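Local atomic coordinates of septation protein imp2 (Schizosaccharomyces pombe, PDB entry 5C1F), a protein that binds membrane phospholipids through its F-BAR domain, anchors cytoskeletal proteins to the membrane and is required for normal septation, acting in disassembly of the medial ring. Residues 6-10 and 208-212; 19-24 and 200-204; 139-143 and 182-186; 153-157 and 168-172. One frame throughout, in Å; residues are numbered along the deposited sequence.

Interaction 1 (6-10 and 208-212)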
loop_
_atom_site.group_PDB
_atom_site.type_symbol
_atom_site.label_atom_id
_atom_site.label_comp_id
_atom_site.label_asym_id
_atom_site.label_seq_id
_atom_site.Cartn_x
_atom_site.Cartn_y
_atom_site.Cartn_z
ATOM N N LYS A 6 15.916 -24.035 -37.423
ATOM C CA LYS A 6 14.554 -23.730 -36.999
ATOM C C LYS A 6 14.371 -22.230 -36.785
ATOM O O LYS A 6 14.398 -21.750 -35.653
ATOM C CB LYS A 6 14.219 -24.485 -35.713
ATOM C CG LYS A 6 12.749 -24.816 -35.541
ATOM C CD LYS A 6 12.411 -26.149 -36.184
ATOM C CE LYS A 6 11.032 -26.628 -35.764
ATOM N NZ LYS A 6 10.741 -28.010 -36.237
ATOM N N SER A 7 14.179 -21.492 -37.875
ATOM C CA SER A 7 14.099 -20.034 -37.805
ATOM C C SER A 7 12.964 -19.472 -38.655
ATOM O O SER A 7 12.330 -20.202 -39.417
ATOM C CB SER A 7 15.425 -19.414 -38.245
ATOM O OG SER A 7 15.738 -19.777 -39.579
ATOM N N PHE A 8 12.719 -18.169 -38.525
ATOM C CA PHE A 8 11.704 -17.487 -39.329
ATOM C C PHE A 8 12.032 -17.582 -40.818
ATOM O O PHE A 8 11.138 -17.573 -41.666
ATOM C CB PHE A 8 11.582 -16.011 -38.929
ATOM C CG PHE A 8 10.826 -15.775 -37.647
ATOM C CD1 PHE A 8 10.608 -16.801 -36.740
ATOM C CD2 PHE A 8 10.323 -14.517 -37.355
ATOM C CE1 PHE A 8 9.912 -16.572 -35.566
ATOM C CE2 PHE A 8 9.623 -14.284 -36.183
ATOM C CZ PHE A 8 9.419 -15.311 -35.289
ATOM N N SER A 9 13.325 -17.663 -41.121
ATOM C CA SER A 9 13.809 -17.713 -42.496
ATOM C C SER A 9 13.269 -18.912 -43.262
ATOM O O SER A 9 12.955 -18.808 -44.445
ATOM C CB SER A 9 15.338 -17.749 -42.521
ATOM O OG SER A 9 15.891 -16.625 -41.866
ATOM N N ASN A 10 13.164 -20.049 -42.583
ATOM C CA ASN A 10 12.834 -21.303 -43.250
ATOM C C ASN A 10 11.394 -21.756 -43.052
ATOM O O ASN A 10 10.979 -22.768 -43.615
ATOM C CB ASN A 10 13.775 -22.413 -42.774
ATOM C CG ASN A 10 15.215 -22.161 -43.163
ATOM O OD1 ASN A 10 15.491 -21.448 -44.127
ATOM N ND2 ASN A 10 16.143 -22.752 -42.419
ATOM N N CYS A 208 13.048 -11.689 -42.310
ATOM C CA CYS A 208 12.676 -12.725 -41.350
ATOM C C CYS A 208 13.657 -12.785 -40.184
ATOM O O CYS A 208 13.256 -12.992 -39.038
ATOM C CB CYS A 208 12.592 -14.090 -42.034
ATOM S SG CYS A 208 11.085 -14.344 -42.998
ATOM N N ASP A 209 14.941 -12.607 -40.481
ATOM C CA ASP A 209 15.961 -12.566 -39.440
ATOM C C ASP A 209 15.694 -11.415 -38.476
ATOM O O ASP A 209 15.729 -11.591 -37.260
ATOM C CB ASP A 209 17.363 -12.438 -40.047
ATOM C CG ASP A 209 17.906 -13.763 -40.555
ATOM O OD1 ASP A 209 17.509 -14.819 -40.017
ATOM O OD2 ASP A 209 18.735 -13.748 -41.489
ATOM N N LYS A 210 15.416 -10.239 -39.031
ATOM C CA LYS A 210 15.124 -9.055 -38.229
ATOM C C LYS A 210 13.826 -9.212 -37.446
ATOM O O LYS A 210 13.721 -8.752 -36.309
ATOM C CB LYS A 210 15.050 -7.811 -39.116
ATOM C CG LYS A 210 16.373 -7.428 -39.751
ATOM C CD LYS A 210 16.246 -6.162 -40.578
ATOM C CE LYS A 210 17.564 -5.810 -41.245
ATOM N NZ LYS A 210 17.416 -4.681 -42.204
ATOM N N LEU A 211 12.840 -9.861 -38.059
ATOM C CA LEU A 211 11.558 -10.092 -37.402
ATOM C C LEU A 211 11.702 -11.104 -36.274
ATOM O O LEU A 211 11.007 -11.017 -35.262
ATOM C CB LEU A 211 10.511 -10.563 -38.410
ATOM C CG LEU A 211 10.011 -9.472 -39.360
ATOM C CD1 LEU A 211 9.041 -10.037 -40.382
ATOM C CD2 LEU A 211 9.363 -8.346 -38.572
ATOM N N GLN A 212 12.608 -12.061 -36.445
ATOM C CA GLN A 212 12.877 -13.037 -35.394
ATOM C C GLN A 212 13.627 -12.384 -34.239
ATOM O O GLN A 212 13.405 -12.722 -33.077
ATOM C CB GLN A 212 13.672 -14.223 -35.937
ATOM C CG GLN A 212 13.932 -15.303 -34.899
ATOM C CD GLN A 212 14.579 -16.535 -35.493
ATOM O OE1 GLN A 212 14.625 -16.697 -36.712
ATOM N NE2 GLN A 212 15.085 -17.413 -34.633
#

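Interaction 2 (19-24 and 200-204)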
loop_
_atom_site.group_PDB
_atom_site.type_symbol
_atom_site.label_atom_id
_atom_site.label_comp_id
_atom_site.label_asym_id
_atom_site.label_seq_id
_atom_site.Cartn_x
_atom_site.Cartn_y
_atom_site.Cartn_z
ATOM N N GLY A 19 3.494 -16.168 -45.070
ATOM C CA GLY A 19 4.398 -15.673 -44.047
ATOM C C GLY A 19 4.573 -14.168 -44.091
ATOM O O GLY A 19 4.783 -13.534 -43.059
ATOM N N TYR A 20 4.483 -13.598 -45.288
ATOM C CA TYR A 20 4.624 -12.157 -45.460
ATOM C C TYR A 20 3.502 -11.409 -44.763
ATOM O O TYR A 20 3.747 -10.524 -43.948
ATOM C CB TYR A 20 4.653 -11.784 -46.944
ATOM C CG TYR A 20 4.629 -10.288 -47.199
ATOM C CD1 TYR A 20 5.775 -9.518 -47.045
ATOM C CD2 TYR A 20 3.462 -9.651 -47.603
ATOM C CE1 TYR A 20 5.758 -8.153 -47.282
ATOM C CE2 TYR A 20 3.436 -8.287 -47.842
ATOM C CZ TYR A 20 4.585 -7.543 -47.679
ATOM O OH TYR A 20 4.561 -6.186 -47.916
ATOM N N HIS A 21 2.266 -11.768 -45.087
ATOM C CA HIS A 21 1.114 -11.081 -44.521
ATOM C C HIS A 21 0.966 -11.393 -43.038
ATOM O O HIS A 21 0.483 -10.561 -42.270
ATOM C CB HIS A 21 -0.157 -11.456 -45.284
ATOM C CG HIS A 21 -0.124 -11.061 -46.728
ATOM N ND1 HIS A 21 -0.445 -9.790 -47.158
ATOM C CD2 HIS A 21 0.209 -11.760 -47.839
ATOM C CE1 HIS A 21 -0.320 -9.727 -48.471
ATOM N NE2 HIS A 21 0.076 -10.909 -48.909
ATOM N N ALA A 22 1.402 -12.583 -42.637
ATOM C CA ALA A 22 1.287 -13.009 -41.245
ATOM C C ALA A 22 2.222 -12.230 -40.327
ATOM O O ALA A 22 1.772 -11.617 -39.358
ATOM C CB ALA A 22 1.559 -14.501 -41.124
ATOM N N LEU A 23 3.517 -12.255 -40.633
ATOM C CA LEU A 23 4.517 -11.606 -39.784
ATOM C C LEU A 23 4.335 -10.090 -39.742
ATOM O O LEU A 23 4.695 -9.444 -38.762
ATOM C CB LEU A 23 5.931 -11.950 -40.257
ATOM C CG LEU A 23 6.382 -13.402 -40.070
ATOM C CD1 LEU A 23 7.837 -13.576 -40.485
ATOM C CD2 LEU A 23 6.171 -13.862 -38.632
ATOM N N LEU A 24 3.767 -9.521 -40.799
ATOM C CA LEU A 24 3.516 -8.085 -40.818
ATOM C C LEU A 24 2.345 -7.737 -39.910
ATOM O O LEU A 24 2.408 -6.779 -39.138
ATOM C CB LEU A 24 3.254 -7.594 -42.243
ATOM C CG LEU A 24 4.473 -6.983 -42.943
ATOM C CD1 LEU A 24 5.614 -7.989 -43.037
ATOM C CD2 LEU A 24 4.100 -6.454 -44.318
ATOM N N TRP A 200 13.503 -11.052 -54.047
ATOM C CA TRP A 200 12.490 -11.230 -53.014
ATOM C C TRP A 200 12.897 -12.279 -51.983
ATOM O O TRP A 200 12.741 -12.070 -50.780
ATOM C CB TRP A 200 11.151 -11.619 -53.639
ATOM C CG TRP A 200 10.194 -12.178 -52.639
ATOM C CD1 TRP A 200 9.806 -13.479 -52.514
ATOM C CD2 TRP A 200 9.524 -11.456 -51.601
ATOM N NE1 TRP A 200 8.925 -13.610 -51.468
ATOM C CE2 TRP A 200 8.736 -12.381 -50.892
ATOM C CE3 TRP A 200 9.511 -10.114 -51.208
ATOM C CZ2 TRP A 200 7.941 -12.008 -49.810
ATOM C CZ3 TRP A 200 8.722 -9.747 -50.134
ATOM C CH2 TRP A 200 7.947 -10.690 -49.448
ATOM N N THR A 201 13.407 -13.407 -52.465
ATOM C CA THR A 201 13.847 -14.497 -51.601
ATOM C C THR A 201 14.928 -14.035 -50.627
ATOM O O THR A 201 14.884 -14.360 -49.438
ATOM C CB THR A 201 14.377 -15.687 -52.429
ATOM O OG1 THR A 201 13.297 -16.282 -53.161
ATOM C CG2 THR A 201 15.007 -16.739 -51.529
ATOM N N ASN A 202 15.886 -13.265 -51.131
ATOM C CA ASN A 202 16.968 -12.753 -50.296
ATOM C C ASN A 202 16.498 -11.704 -49.297
ATOM O O ASN A 202 16.947 -11.679 -48.153
ATOM C CB ASN A 202 18.079 -12.166 -51.167
ATOM C CG ASN A 202 19.116 -13.199 -51.559
ATOM O OD1 ASN A 202 19.445 -14.090 -50.776
ATOM N ND2 ASN A 202 19.638 -13.083 -52.775
ATOM N N GLU A 203 15.592 -10.838 -49.737
ATOM C CA GLU A 203 15.139 -9.725 -48.915
ATOM C C GLU A 203 14.212 -10.197 -47.800
ATOM O O GLU A 203 14.294 -9.717 -46.670
ATOM C CB GLU A 203 14.436 -8.678 -49.778
ATOM C CG GLU A 203 14.778 -7.250 -49.401
ATOM C CD GLU A 203 16.265 -6.966 -49.499
ATOM O OE1 GLU A 203 16.867 -7.286 -50.546
ATOM O OE2 GLU A 203 16.834 -6.434 -48.521
ATOM N N TRP A 204 13.333 -11.141 -48.120
ATOM C CA TRP A 204 12.416 -11.679 -47.126
ATOM C C TRP A 204 13.175 -12.504 -46.099
ATOM O O TRP A 204 12.802 -12.539 -44.926
ATOM C CB TRP A 204 11.321 -12.522 -47.781
ATOM C CG TRP A 204 10.352 -13.099 -46.792
ATOM C CD1 TRP A 204 10.090 -14.421 -46.577
ATOM C CD2 TRP A 204 9.526 -12.373 -45.873
ATOM N NE1 TRP A 204 9.146 -14.562 -45.590
ATOM C CE2 TRP A 204 8.782 -13.318 -45.142
ATOM C CE3 TRP A 204 9.338 -11.013 -45.602
ATOM C CZ2 TRP A 204 7.870 -12.951 -44.154
ATOM C CZ3 TRP A 204 8.430 -10.650 -44.623
ATOM C CH2 TRP A 204 7.710 -11.614 -43.911
#

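Interaction 3 (139-143 and 182-186)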
loop_
_atom_site.group_PDB
_atom_site.type_symbol
_atom_site.label_atom_id
_atom_site.label_comp_id
_atom_site.label_asym_id
_atom_site.label_seq_id
_atom_site.Cartn_x
_atom_site.Cartn_y
_atom_site.Cartn_z
ATOM N N ALA A 139 1.834 -10.494 -70.514
ATOM C CA ALA A 139 2.670 -10.801 -71.673
ATOM C C ALA A 139 2.450 -12.234 -72.140
ATOM O O ALA A 139 2.421 -12.510 -73.338
ATOM C CB ALA A 139 4.135 -10.568 -71.348
ATOM N N GLN A 140 2.304 -13.144 -71.183
ATOM C CA GLN A 140 2.030 -14.542 -71.484
ATOM C C GLN A 140 0.685 -14.698 -72.197
ATOM O O GLN A 140 0.553 -15.498 -73.126
ATOM C CB GLN A 140 2.055 -15.371 -70.199
ATOM C CG GLN A 140 1.767 -16.849 -70.390
ATOM C CD GLN A 140 1.628 -17.585 -69.066
ATOM O OE1 GLN A 140 1.597 -16.968 -68.003
ATOM N NE2 GLN A 140 1.544 -18.908 -69.128
ATOM N N ASP A 141 -0.309 -13.924 -71.764
ATOM C CA ASP A 141 -1.643 -13.971 -72.358
ATOM C C ASP A 141 -1.660 -13.472 -73.798
ATOM O O ASP A 141 -2.298 -14.081 -74.652
ATOM C CB ASP A 141 -2.632 -13.154 -71.525
ATOM C CG ASP A 141 -3.054 -13.863 -70.257
ATOM O OD1 ASP A 141 -3.015 -15.114 -70.225
ATOM O OD2 ASP A 141 -3.431 -13.169 -69.291
ATOM N N LYS A 142 -0.976 -12.361 -74.063
ATOM C CA LYS A 142 -0.906 -11.820 -75.419
ATOM C C LYS A 142 -0.314 -12.852 -76.365
ATOM O O LYS A 142 -0.857 -13.116 -77.440
ATOM C CB LYS A 142 -0.074 -10.536 -75.461
ATOM C CG LYS A 142 -0.780 -9.314 -74.904
ATOM C CD LYS A 142 0.039 -8.057 -75.145
ATOM C CE LYS A 142 -0.602 -6.841 -74.497
ATOM N NZ LYS A 142 0.203 -5.603 -74.713
ATOM N N TYR A 143 0.796 -13.443 -75.944
ATOM C CA TYR A 143 1.487 -14.449 -76.738
ATOM C C TYR A 143 0.651 -15.718 -76.880
ATOM O O TYR A 143 0.677 -16.375 -77.919
ATOM C CB TYR A 143 2.845 -14.757 -76.106
ATOM C CG TYR A 143 3.601 -15.895 -76.742
ATOM C CD1 TYR A 143 4.120 -15.781 -78.022
ATOM C CD2 TYR A 143 3.813 -17.077 -76.049
ATOM C CE1 TYR A 143 4.821 -16.825 -78.602
ATOM C CE2 TYR A 143 4.513 -18.122 -76.615
ATOM C CZ TYR A 143 5.015 -17.991 -77.889
ATOM O OH TYR A 143 5.711 -19.035 -78.449
ATOM N N SER A 182 5.959 -10.571 -79.666
ATOM C CA SER A 182 5.156 -11.000 -78.526
ATOM C C SER A 182 5.882 -12.063 -77.710
ATOM O O SER A 182 5.833 -12.060 -76.481
ATOM C CB SER A 182 3.806 -11.537 -78.999
ATOM O OG SER A 182 2.979 -11.870 -77.899
ATOM N N SER A 183 6.547 -12.976 -78.410
ATOM C CA SER A 183 7.363 -13.997 -77.769
ATOM C C SER A 183 8.557 -13.349 -77.080
ATOM O O SER A 183 8.972 -13.770 -76.000
ATOM C CB SER A 183 7.834 -15.030 -78.796
ATOM O OG SER A 183 8.646 -16.024 -78.200
ATOM N N SER A 184 9.097 -12.315 -77.720
ATOM C CA SER A 184 10.234 -11.577 -77.184
ATOM C C SER A 184 9.877 -10.868 -75.878
ATOM O O SER A 184 10.596 -10.988 -74.884
ATOM C CB SER A 184 10.740 -10.565 -78.212
ATOM O OG SER A 184 11.905 -9.904 -77.746
ATOM N N ASP A 185 8.768 -10.131 -75.884
ATOM C CA ASP A 185 8.329 -9.398 -74.698
ATOM C C ASP A 185 7.978 -10.353 -73.567
ATOM O O ASP A 185 8.228 -10.062 -72.398
ATOM C CB ASP A 185 7.126 -8.509 -75.021
ATOM C CG ASP A 185 7.448 -7.441 -76.049
ATOM O OD1 ASP A 185 8.643 -7.127 -76.239
ATOM O OD2 ASP A 185 6.498 -6.912 -76.662
ATOM N N TYR A 186 7.392 -11.491 -73.928
ATOM C CA TYR A 186 7.054 -12.537 -72.968
ATOM C C TYR A 186 8.321 -13.042 -72.273
ATOM O O TYR A 186 8.383 -13.095 -71.045
ATOM C CB TYR A 186 6.315 -13.677 -73.680
ATOM C CG TYR A 186 5.918 -14.874 -72.832
ATOM C CD1 TYR A 186 5.876 -14.808 -71.444
ATOM C CD2 TYR A 186 5.586 -16.076 -73.435
ATOM C CE1 TYR A 186 5.521 -15.914 -70.688
ATOM C CE2 TYR A 186 5.228 -17.181 -72.692
ATOM C CZ TYR A 186 5.196 -17.097 -71.321
ATOM O OH TYR A 186 4.837 -18.204 -70.588
HETATM O O HOH W 1 3.708 -10.641 -74.873
#

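Interaction 4 (153-157 and 168-172)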
loop_
_atom_site.group_PDB
_atom_site.type_symbol
_atom_site.label_atom_id
_atom_site.label_comp_id
_atom_site.label_asym_id
_atom_site.label_seq_id
_atom_site.Cartn_x
_atom_site.Cartn_y
_atom_site.Cartn_z
ATOM N N TYR A 153 -6.787 -19.276 -87.880
ATOM C CA TYR A 153 -6.655 -18.807 -89.260
ATOM C C TYR A 153 -6.190 -19.909 -90.201
ATOM O O TYR A 153 -6.543 -19.919 -91.381
ATOM C CB TYR A 153 -5.686 -17.627 -89.339
ATOM C CG TYR A 153 -6.226 -16.346 -88.753
ATOM C CD1 TYR A 153 -7.546 -15.965 -88.959
ATOM C CD2 TYR A 153 -5.417 -15.520 -87.988
ATOM C CE1 TYR A 153 -8.042 -14.791 -88.422
ATOM C CE2 TYR A 153 -5.902 -14.348 -87.446
ATOM C CZ TYR A 153 -7.214 -13.987 -87.664
ATOM O OH TYR A 153 -7.693 -12.817 -87.121
ATOM N N VAL A 154 -5.388 -20.830 -89.680
ATOM C CA VAL A 154 -4.936 -21.966 -90.472
ATOM C C VAL A 154 -6.094 -22.934 -90.703
ATOM O O VAL A 154 -6.258 -23.468 -91.800
ATOM C CB VAL A 154 -3.756 -22.698 -89.794
ATOM C CG1 VAL A 154 -3.451 -24.007 -90.509
ATOM C CG2 VAL A 154 -2.526 -21.803 -89.774
ATOM N N SER A 155 -6.915 -23.135 -89.674
ATOM C CA SER A 155 -8.059 -24.040 -89.778
ATOM C C SER A 155 -9.108 -23.516 -90.755
ATOM O O SER A 155 -9.882 -24.287 -91.318
ATOM C CB SER A 155 -8.692 -24.270 -88.403
ATOM O OG SER A 155 -9.169 -23.061 -87.843
ATOM N N GLN A 156 -9.125 -22.202 -90.955
ATOM C CA GLN A 156 -10.069 -21.580 -91.879
ATOM C C GLN A 156 -9.682 -21.811 -93.333
ATOM O O GLN A 156 -10.520 -21.708 -94.225
ATOM C CB GLN A 156 -10.173 -20.077 -91.609
ATOM C CG GLN A 156 -11.041 -19.714 -90.418
ATOM C CD GLN A 156 -12.492 -20.097 -90.624
ATOM O OE1 GLN A 156 -12.922 -21.180 -90.222
ATOM N NE2 GLN A 156 -13.255 -19.212 -91.255
ATOM N N GLN A 157 -8.412 -22.125 -93.569
ATOM C CA GLN A 157 -7.908 -22.288 -94.929
ATOM C C GLN A 157 -8.521 -23.491 -95.640
ATOM O O GLN A 157 -8.527 -23.559 -96.869
ATOM C CB GLN A 157 -6.386 -22.417 -94.917
ATOM C CG GLN A 157 -5.661 -21.163 -94.478
ATOM C CD GLN A 157 -4.167 -21.374 -94.360
ATOM O OE1 GLN A 157 -3.716 -22.356 -93.771
ATOM N NE2 GLN A 157 -3.391 -20.457 -94.925
ATOM N N ASN A 168 -8.297 -13.816 -95.016
ATOM C CA ASN A 168 -7.945 -14.688 -93.905
ATOM C C ASN A 168 -6.444 -14.929 -93.849
ATOM O O ASN A 168 -5.839 -14.900 -92.777
ATOM C CB ASN A 168 -8.696 -16.017 -94.021
ATOM C CG ASN A 168 -8.252 -17.033 -92.991
ATOM O OD1 ASN A 168 -8.722 -17.028 -91.854
ATOM N ND2 ASN A 168 -7.348 -17.923 -93.388
ATOM N N ASN A 169 -5.845 -15.166 -95.011
ATOM C CA ASN A 169 -4.410 -15.403 -95.091
ATOM C C ASN A 169 -3.609 -14.137 -94.793
ATOM O O ASN A 169 -2.464 -14.205 -94.345
ATOM C CB ASN A 169 -4.039 -15.964 -96.465
ATOM C CG ASN A 169 -4.580 -17.367 -96.686
ATOM O OD1 ASN A 169 -4.955 -18.057 -95.736
ATOM N ND2 ASN A 169 -4.616 -17.798 -97.943
ATOM N N ALA A 170 -4.220 -12.982 -95.038
ATOM C CA ALA A 170 -3.615 -11.707 -94.675
ATOM C C ALA A 170 -3.572 -11.559 -93.158
ATOM O O ALA A 170 -2.549 -11.173 -92.593
ATOM C CB ALA A 170 -4.377 -10.555 -95.304
ATOM N N LYS A 171 -4.690 -11.872 -92.505
ATOM C CA LYS A 171 -4.767 -11.849 -91.047
ATOM C C LYS A 171 -3.793 -12.849 -90.443
ATOM O O LYS A 171 -3.159 -12.576 -89.423
ATOM C CB LYS A 171 -6.187 -12.167 -90.569
ATOM C CG LYS A 171 -7.239 -11.153 -90.966
ATOM C CD LYS A 171 -8.638 -11.706 -90.715
ATOM C CE LYS A 171 -9.706 -10.710 -91.128
ATOM N NZ LYS A 171 -11.077 -11.177 -90.788
ATOM N N LEU A 172 -3.693 -14.014 -91.075
ATOM C CA LEU A 172 -2.783 -15.056 -90.624
ATOM C C LEU A 172 -1.343 -14.572 -90.695
ATOM O O LEU A 172 -0.564 -14.765 -89.761
ATOM C CB LEU A 172 -2.957 -16.325 -91.461
ATOM C CG LEU A 172 -1.937 -17.443 -91.235
ATOM C CD1 LEU A 172 -1.934 -17.893 -89.784
ATOM C CD2 LEU A 172 -2.212 -18.619 -92.159
#

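Interaction 1 (6-10 and 208-212)
The ring of Phe-8 lies against the start of the Gln-212 side chain, whose CB stands over one ring face, 3.8 Å from the centroid, in a CH-pi contact. With CG of Phe-8 anti to its carbonyl carbon (chi1 -77°), the ring is directed at helix 162-252, and its CD2 also meets CB of Leu-211 at 4.1 Å. The Gln-212 chain slants across the ring: CG stands opposite the backbone N (chi1 -178°) and the chain stays extended, which carries the amide past the ring to the backbone of the N-terminal segment. There Phe-8 N donates to Gln-212 OE1 at 3.0 Å, nearly straight at 169° but from above the carbonyl plane, while Gln-212 NE2 turns to Glu-216. In this F-BAR domain the short N-terminal helix 8-11 lies on the long helix 162-252, with Phe-8 as the main apolar contact. CB of Cys-208 packs on CB of Phe-8 at 3.8 Å. Ser-9 OG lies 3.0 Å from Asp-209 OD1, the same oxygen that forms a salt bridge with Arg-301 of the second subunit.

Interaction 2 (19-24 and 200-204)
Trp-200 meets Tyr-20 through the far corner of its indole: CH2 comes to 3.4 Å from Tyr-20 CD1, and the six-membered ring turns its edge toward the tyrosine face in an offset edge-to-face pair, planes 68° apart. One helical turn on, Trp-204 repeats the direction of Trp-200. Both tryptophans hold CG anti to the backbone N (chi1 180° in Trp-204), which sends the two indoles across to helix 18-59 one above the other. Toward Trp-204 the roles are exchanged, for here Tyr-20 offers its edge to the indole face, again offset, with centroids 5.7 Å apart. The three rings form an aromatic cluster between two long helices of the F-BAR bundle, whose local axes run within 23° of parallel but 13.2 Å apart, a separation that the large rings bridge. CZ2 of Trp-204 reaches the backbone at Gly-19 O, 3.3 Å away, and also touches Leu-23 CD1 at 3.7 Å. Its NE1 bonds to the carbonyl oxygen of Phe-12, tying in the chain that leads to helix 18-59. A leucine in place of Trp-204 would probably open a gap beside Tyr-20 and Leu-23 and leave the Phe-12 carbonyl without its donor. Outside the cluster, His-126 of helix 69-155 stacks on Tyr-20.

Interaction 3 (139-143 and 182-186)
Tyr-186 lays one face of its ring over the backbone of Gln-140, whose CA sits almost above the ring centre, 3.9 Å from the centroid and 12° off the normal. CG of Tyr-186 points directly away from its backbone N (chi1 178°), which carries the ring across to Gln-140. The Gln-140 side chain then runs alongside the tyrosine in the same direction, its CG reaching Tyr-186 OH at 3.4 Å, with amide and ring nearly parallel. Tyr-143 comes from the same helix as Gln-140 and crosses Tyr-186 at about a right angle; CD2 of one ring touches CD2 of the other at 3.3 Å, and the planes are inclined at 43°. Here helices 69-155 and 162-252 of the F-BAR domain pack antiparallel, their local axes 8.6 Å apart, with small residues, Ala-139 and Ser-182, turned inward at the two ends. Ser-182 OG lies 3.4 Å from Tyr-143 CB. A single water donates to Ala-139 O at 2.7 Å and to Ser-182 O, linking the two backbones where no direct hydrogen bond does. An alanine at Tyr-186 is likely to uncover the Gln-140 backbone, open a gap beside the Tyr-143 ring and deprive Tyr-280 N of the second subunit of its hydrogen-bond partner. That subunit also brings Phe-279 against the Tyr-186 ring.

Interaction 4 (153-157 and 168-172)
The carbonyl oxygen of Tyr-153 takes a hydrogen bond from Asn-168 ND2 at 2.9 Å, almost straight at 174°, with the acceptor in the plane of the asparagine amide. The amide reaches it because CG of Asn-168 is anti to the backbone N (chi1 173°), which swings the group across to the backbone of Tyr-153 in helix 69-155. Its OD1 meanwhile lies 3.3 Å from Tyr-153 CD1 and close to CB of Gln-156. A second bond runs the opposite way: the extended side chain of Gln-157 gives NE2 to Asn-169 OD1 at 3.0 Å, arriving from above that carbonyl plane, and Asn-168 ND2 also makes a weak bond to the same OD1. Apolar contacts flank these amides. CB of Lys-171 stands over one face of the Tyr-153 ring, 3.9 Å from its centroid, a CH-pi contact in which the lysine chain crosses the tyrosine at about a right angle. CB of Leu-172 meets CB of Tyr-153 at 3.7 Å, and CD1 of Leu-172 touches CG2 of Val-154. The contact closes the turn between helices 69-155 and 162-252 at the far end of the F-BAR rod, where no residue of the second subunit touches either segment.

Overall arrangement
All four contacts rest on helix 162-252 and show how packing along one long helix changes with position. Interactions 1 and 2 are buried and touch each other, Leu-211 of the first lying against Leu-23 and Trp-204 of the second; a three-ring cluster carries interaction 2, whereas interaction 1 combines one phenylalanine with a side-chain-to-backbone hydrogen bond. Interactions 3 and 4 both join helices 69-155 and 162-252 and are only partly buried; the centres of the two contacts lie about 21 Å apart. In interaction 3 tyrosines and a bridging water do the work, whereas interaction 4, its centre about 75 Å from that of the chain, relies more on amide hydrogen bonds. The second subunit reaches interactions 1, 2 and 3 but touches neither segment of interaction 4.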